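Local coordinates for conjugal transfer protein (Escherichia coli, PDB 5I97), which probably serves, as a VirB8-like inner-membrane component, in assembling the type IV secretion system that carries out plasmid transfer, at residues Glu66-Gln69 and Ser70-Gly74; Ser48-Val51 and Asp52-Val56. All blocks are in the same frame, centred on the assembly; numbering follows the deposited sequence.

Contact 1 of 2, residues Glu66-Gln69 and Ser70-Gly74; sequences ESYQ and SKFKG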
ATOM      1  N   GLU A  66      29.298  -1.989  -6.104  1.00 28.68           N
ATOM      2  CA  GLU A  66      29.936  -2.463  -4.887  1.00 29.01           C
ATOM      3  C   GLU A  66      29.852  -1.396  -3.811  1.00 28.93           C
ATOM      4  O   GLU A  66      29.944  -1.688  -2.626  1.00 35.08           O
ATOM      5  CB  GLU A  66      31.388  -2.878  -5.184  1.00 35.85           C
ATOM      6  CG  GLU A  66      32.403  -2.667  -4.065  1.00 42.18           C
ATOM      7  CD  GLU A  66      33.835  -2.864  -4.542  1.00 47.18           C
ATOM      8  OE1 GLU A  66      34.047  -2.977  -5.769  1.00 52.58           O
ATOM      9  OE2 GLU A  66      34.753  -2.890  -3.694  1.00 49.47           O
ATOM     10  N   SER A  67      29.563  -0.171  -4.214  1.00 30.61           N
ATOM     11  CA  SER A  67      29.218   0.846  -3.237  1.00 31.58           C
ATOM     12  C   SER A  67      27.834   0.588  -2.627  1.00 27.61           C
ATOM     13  O   SER A  67      27.605   0.845  -1.448  1.00 27.67           O
ATOM     14  CB  SER A  67      29.264   2.227  -3.885  1.00 37.21           C
ATOM     15  OG  SER A  67      28.783   3.211  -2.990  1.00 41.38           O
ATOM     16  N   TYR A  68      26.929   0.039  -3.433  1.00 28.47           N
ATOM     17  CA  TYR A  68      25.571  -0.239  -2.991  1.00 26.44           C
ATOM     18  C   TYR A  68      25.487  -1.530  -2.205  1.00 26.42           C
ATOM     19  O   TYR A  68      24.734  -1.629  -1.249  1.00 27.35           O
ATOM     20  CB  TYR A  68      24.632  -0.320  -4.190  1.00 26.04           C
ATOM     21  CG  TYR A  68      23.342  -1.083  -3.944  1.00 25.46           C
ATOM     22  CD1 TYR A  68      22.250  -0.453  -3.378  1.00 24.94           C
ATOM     23  CD2 TYR A  68      23.211  -2.417  -4.302  1.00 25.51           C
ATOM     24  CE1 TYR A  68      21.071  -1.124  -3.162  1.00 24.47           C
ATOM     25  CE2 TYR A  68      22.025  -3.101  -4.086  1.00 25.05           C
ATOM     26  CZ  TYR A  68      20.958  -2.446  -3.515  1.00 24.52           C
ATOM     27  OH  TYR A  68      19.766  -3.103  -3.300  1.00 24.12           O
ATOM     28  N   GLN A  69      26.245  -2.527  -2.639  1.00 26.88           N
ATOM     29  CA  GLN A  69      26.224  -3.844  -2.019  1.00 27.01           C
ATOM     30  C   GLN A  69      26.913  -3.862  -0.666  1.00 27.41           C
ATOM     31  O   GLN A  69      26.774  -4.812   0.094  1.00 30.59           O
ATOM     32  CB  GLN A  69      26.878  -4.867  -2.947  1.00 27.51           C
ATOM     33  CG  GLN A  69      26.221  -4.960  -4.313  1.00 27.24           C
ATOM     34  CD  GLN A  69      27.007  -5.796  -5.296  1.00 27.87           C
ATOM     35  OE1 GLN A  69      28.185  -6.060  -5.095  1.00 28.63           O
ATOM     36  NE2 GLN A  69      26.346  -6.235  -6.360  1.00 27.73           N
ATOM     37  N   SER A  70      27.633  -2.787  -0.373  1.00 27.69           N
ATOM     38  CA  SER A  70      28.382  -2.655   0.861  1.00 28.20           C
ATOM     39  C   SER A  70      27.490  -2.738   2.103  1.00 27.84           C
ATOM     40  O   SER A  70      27.821  -3.420   3.065  1.00 28.24           O
ATOM     41  CB  SER A  70      29.160  -1.340   0.839  1.00 34.02           C
ATOM     42  OG  SER A  70      29.620  -0.992   2.128  1.00 47.48           O
ATOM     43  N   LYS A  71      26.363  -2.037   2.067  1.00 27.16           N
ATOM     44  CA  LYS A  71      25.443  -1.973   3.199  1.00 26.83           C
ATOM     45  C   LYS A  71      24.776  -3.314   3.500  1.00 26.66           C
ATOM     46  O   LYS A  71      24.168  -3.473   4.557  1.00 26.56           O
ATOM     47  CB  LYS A  71      24.381  -0.896   2.969  1.00 26.20           C
ATOM     48  CG  LYS A  71      23.656  -0.983   1.650  1.00 32.48           C
ATOM     49  CD  LYS A  71      22.830   0.266   1.386  1.00 43.32           C
ATOM     50  CE  LYS A  71      22.276   0.865   2.670  1.00 56.72           C
ATOM     51  NZ  LYS A  71      21.533   2.144   2.446  1.00 64.87           N
ATOM     52  N   PHE A  72      24.881  -4.268   2.574  1.00 26.71           N
ATOM     53  CA  PHE A  72      24.184  -5.545   2.698  1.00 26.60           C
ATOM     54  C   PHE A  72      25.129  -6.642   3.132  1.00 27.37           C
ATOM     55  O   PHE A  72      24.767  -7.812   3.199  1.00 27.49           O
ATOM     56  CB  PHE A  72      23.519  -5.945   1.378  1.00 26.21           C
ATOM     57  CG  PHE A  72      22.381  -5.062   0.981  1.00 25.49           C
ATOM     58  CD1 PHE A  72      21.120  -5.272   1.504  1.00 25.03           C
ATOM     59  CD2 PHE A  72      22.567  -4.028   0.092  1.00 25.35           C
ATOM     60  CE1 PHE A  72      20.076  -4.460   1.161  1.00 24.45           C
ATOM     61  CE2 PHE A  72      21.525  -3.217  -0.260  1.00 24.79           C
ATOM     62  CZ  PHE A  72      20.276  -3.434   0.271  1.00 24.33           C
ATOM     63  N   LYS A  73      26.357  -6.249   3.476  1.00 27.97           N
ATOM     64  CA  LYS A  73      27.445  -7.189   3.774  1.00 28.82           C
ATOM     65  C   LYS A  73      27.843  -7.238   5.256  1.00 29.29           C
ATOM     66  O   LYS A  73      27.835  -6.218   5.944  1.00 29.04           O
ATOM     67  CB  LYS A  73      28.672  -6.872   2.915  1.00 31.43           C
ATOM     68  CG  LYS A  73      28.573  -7.367   1.482  1.00 38.76           C
ATOM     69  CD  LYS A  73      29.934  -7.377   0.806  1.00 41.37           C
ATOM     70  CE  LYS A  73      30.679  -6.075   1.047  1.00 45.91           C
ATOM     71  NZ  LYS A  73      32.109  -6.310   1.394  1.00 49.87           N
ATOM     72  N   GLY A  74      28.178  -8.436   5.735  1.00 30.05           N
ATOM     73  CA  GLY A  74      28.419  -8.674   7.145  1.00 30.64           C
ATOM     74  C   GLY A  74      27.218  -9.068   7.977  1.00 30.29           C
ATOM     75  O   GLY A  74      26.098  -9.220   7.481  1.00 29.56           O
TER
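Tyr68 and Phe72, four residues apart where helix 62-69 of this soluble, probably periplasmic, VirB8 domain runs out into a loop, illustrate how two rings one turn apart can meet at the end of a helical segment. The aromatic contact is oblique: the ring centroids lie 5.1 Å apart and the planes are inclined at 54°. CE2 of Phe72 does the touching, lying over one face of the tyrosine, 3.4 Å from Tyr68 CZ. Tyr68 reaches this place because its CG stands opposite the backbone N (chi1 159°), which carries the ring along the chain toward Phe72. Both rings also rest against helix 49-58, Tyr68 with the face turned away from Phe72.

Polar contacts are made by the backbone. Phe72 N donates to Gln69 O at 3.2 Å, approaching from above the carbonyl plane, and Lys73 N also bonds to Ser70 O, so the chain keeps turning.

The lysines contribute their aliphatic parts, packed against carbonyl oxygens. Lys73 CG sits 3.4 Å from Gln69 O, while Lys71 CG, set between its own backbone N and carbonyl carbon (chi1 52°), lies 3.2 Å from Tyr68 O.

Contact 2 of 2, residues Ser48-Val51 and Asp52-Val56; sequences SVQV and DYTAV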
ATOM      1  N   SER A  48      10.708  -8.093  -1.002  1.00 22.55           N
ATOM      2  CA  SER A  48      11.218  -7.954  -2.369  1.00 22.66           C
ATOM      3  C   SER A  48      12.685  -7.555  -2.419  1.00 22.92           C
ATOM      4  O   SER A  48      13.218  -7.282  -3.500  1.00 23.86           O
ATOM      5  CB  SER A  48      10.406  -6.923  -3.151  1.00 22.33           C
ATOM      6  OG  SER A  48      10.624  -5.613  -2.652  1.00 24.53           O
ATOM      7  N   VAL A  49      13.341  -7.530  -1.260  1.00 22.93           N
ATOM      8  CA  VAL A  49      14.697  -6.994  -1.176  1.00 23.13           C
ATOM      9  C   VAL A  49      15.690  -7.830  -1.978  1.00 23.63           C
ATOM     10  O   VAL A  49      16.678  -7.313  -2.482  1.00 25.88           O
ATOM     11  CB  VAL A  49      15.174  -6.874   0.292  1.00 23.24           C
ATOM     12  CG1 VAL A  49      15.356  -8.236   0.920  1.00 23.67           C
ATOM     13  CG2 VAL A  49      16.460  -6.068   0.371  1.00 25.20           C
ATOM     14  N   GLN A  50      15.424  -9.119  -2.131  1.00 23.93           N
ATOM     15  CA  GLN A  50      16.328  -9.935  -2.913  1.00 25.21           C
ATOM     16  C   GLN A  50      16.227  -9.584  -4.400  1.00 24.46           C
ATOM     17  O   GLN A  50      17.234  -9.507  -5.105  1.00 26.52           O
ATOM     18  CB  GLN A  50      16.039 -11.416  -2.685  1.00 33.16           C
ATOM     19  CG  GLN A  50      16.907 -12.323  -3.530  1.00 41.00           C
ATOM     20  CD  GLN A  50      18.386 -12.086  -3.279  1.00 45.79           C
ATOM     21  OE1 GLN A  50      19.148 -11.810  -4.209  1.00 46.82           O
ATOM     22  NE2 GLN A  50      18.793 -12.156  -2.010  1.00 46.44           N
ATOM     23  N   VAL A  51      15.009  -9.353  -4.872  1.00 26.92           N
ATOM     24  CA  VAL A  51      14.792  -8.942  -6.253  1.00 24.13           C
ATOM     25  C   VAL A  51      15.375  -7.563  -6.505  1.00 23.93           C
ATOM     26  O   VAL A  51      16.048  -7.351  -7.512  1.00 24.24           O
ATOM     27  CB  VAL A  51      13.296  -8.945  -6.603  1.00 23.86           C
ATOM     28  CG1 VAL A  51      13.037  -8.270  -7.937  1.00 23.88           C
ATOM     29  CG2 VAL A  51      12.760 -10.366  -6.569  1.00 24.87           C
ATOM     30  N   ASP A  52      15.138  -6.636  -5.578  1.00 23.51           N
ATOM     31  CA  ASP A  52      15.646  -5.278  -5.717  1.00 23.39           C
ATOM     32  C   ASP A  52      17.167  -5.256  -5.740  1.00 23.81           C
ATOM     33  O   ASP A  52      17.769  -4.550  -6.543  1.00 24.00           O
ATOM     34  CB  ASP A  52      15.129  -4.390  -4.579  1.00 22.97           C
ATOM     35  CG  ASP A  52      13.631  -4.178  -4.632  1.00 22.78           C
ATOM     36  OD1 ASP A  52      13.053  -4.239  -5.737  1.00 25.72           O
ATOM     37  OD2 ASP A  52      13.023  -3.979  -3.563  1.00 24.66           O
ATOM     38  N   TYR A  53      17.782  -6.023  -4.841  1.00 24.03           N
ATOM     39  CA  TYR A  53      19.236  -6.132  -4.740  1.00 24.52           C
ATOM     40  C   TYR A  53      19.851  -6.692  -6.020  1.00 25.01           C
ATOM     41  O   TYR A  53      20.908  -6.253  -6.475  1.00 25.37           O
ATOM     42  CB  TYR A  53      19.611  -7.010  -3.548  1.00 24.75           C
ATOM     43  CG  TYR A  53      21.086  -7.222  -3.367  1.00 25.35           C
ATOM     44  CD1 TYR A  53      21.847  -6.327  -2.629  1.00 25.42           C
ATOM     45  CD2 TYR A  53      21.725  -8.304  -3.950  1.00 25.92           C
ATOM     46  CE1 TYR A  53      23.196  -6.518  -2.449  1.00 26.04           C
ATOM     47  CE2 TYR A  53      23.074  -8.497  -3.787  1.00 26.54           C
ATOM     48  CZ  TYR A  53      23.805  -7.603  -3.031  1.00 26.59           C
ATOM     49  OH  TYR A  53      25.156  -7.800  -2.879  1.00 28.59           O
ATOM     50  N   THR A  54      19.215  -7.718  -6.556  1.00 25.12           N
ATOM     51  CA  THR A  54      19.662  -8.314  -7.803  1.00 25.64           C
ATOM     52  C   THR A  54      19.544  -7.306  -8.937  1.00 25.57           C
ATOM     53  O   THR A  54      20.472  -7.153  -9.723  1.00 26.04           O
ATOM     54  CB  THR A  54      18.863  -9.580  -8.133  1.00 25.82           C
ATOM     55  OG1 THR A  54      19.131 -10.565  -7.127  1.00 26.37           O
ATOM     56  CG2 THR A  54      19.266 -10.140  -9.485  1.00 26.43           C
ATOM     57  N   ALA A  55      18.422  -6.595  -8.989  1.00 25.06           N
ATOM     58  CA  ALA A  55      18.183  -5.618 -10.043  1.00 25.05           C
ATOM     59  C   ALA A  55      19.209  -4.487 -10.048  1.00 25.18           C
ATOM     60  O   ALA A  55      19.740  -4.135 -11.107  1.00 30.22           O
ATOM     61  CB  ALA A  55      16.783  -5.052  -9.921  1.00 24.52           C
ATOM     62  N   VAL A  56      19.485  -3.914  -8.882  1.00 24.91           N
ATOM     63  CA  VAL A  56      20.457  -2.833  -8.787  1.00 25.11           C
ATOM     64  C   VAL A  56      21.833  -3.289  -9.239  1.00 25.76           C
ATOM     65  O   VAL A  56      22.541  -2.549  -9.924  1.00 26.13           O
ATOM     66  CB  VAL A  56      20.550  -2.286  -7.357  1.00 24.82           C
ATOM     67  CG1 VAL A  56      21.696  -1.297  -7.222  1.00 25.17           C
ATOM     68  CG2 VAL A  56      19.230  -1.662  -6.956  1.00 24.25           C
TER
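Ser48 and Asp52 are joined twice, and this end is the closely knit part of the contact. Asp52 N donates to Ser48 O at 2.9 Å, almost in line with the carbonyl, and Ser48 OG returns a bond to Asp52 OD2 at 3.0 Å, reaching the carboxylate from above its plane. The serine hydroxyl is placed for this by a chi1 of 69°, which sets OG between the backbone N and the carbonyl carbon. The other carboxylate oxygen, Asp52 OD1, is bonded to ND1 of His40 on helix 27-42, so the aspartate ties two helices together. With an alanine in place of Asp52, the Ser48 hydroxyl, which also has a weak bond to Asp45 O, and His40 ND1 would probably lose their shared partner, weakening the link between the helices.

All this takes place in the first turns of helix 49-58, where Ser48 holds the N-cap position although its hydroxyl makes no capping bond. The regular i to i+4 pattern follows: Tyr53 N bonds to Val49 O, and Ala55 N to Val51 O.

The solvent side is looser. Gln50 and Thr54 are exposed, and their side chains touch little of each other beyond OE1 and OG1: the Gln50 chain bends at chi2 (58°), bringing its amide oxygen OE1 to 3.2 Å from Thr54 OG1, where the two pass at a slant. The backbone oxygen nonetheless stays firmly held, for Gln50 O is gripped by two donors of one residue, Thr54 N and Thr54 OG1, each at 3.0 Å and coming from opposite faces of the carbonyl plane.

How the contacts relate
Two helices in succession supply these contacts: contact 2 occupies the start of helix 49-58, contact 1 the end of helix 62-69 and the loop beyond. Their centres lie about 13 Å apart, yet they touch. Tyr53 of contact 2 is the meeting point: its OH comes within 3.4 Å of Gln69 CG, its CE1 within 3.6 Å of Phe72 CD2, and its CA within 3.4 Å of Tyr68 OH. Further along, Val56 CG1 packs on Tyr68 CD2 at 3.5 Å. Helix 27-42 lies against contact 2 through Asp52, Ala55 and Val56. Both contacts thus belong to the helices packed beside the four-stranded antiparallel sheet of this NTF2-like fold.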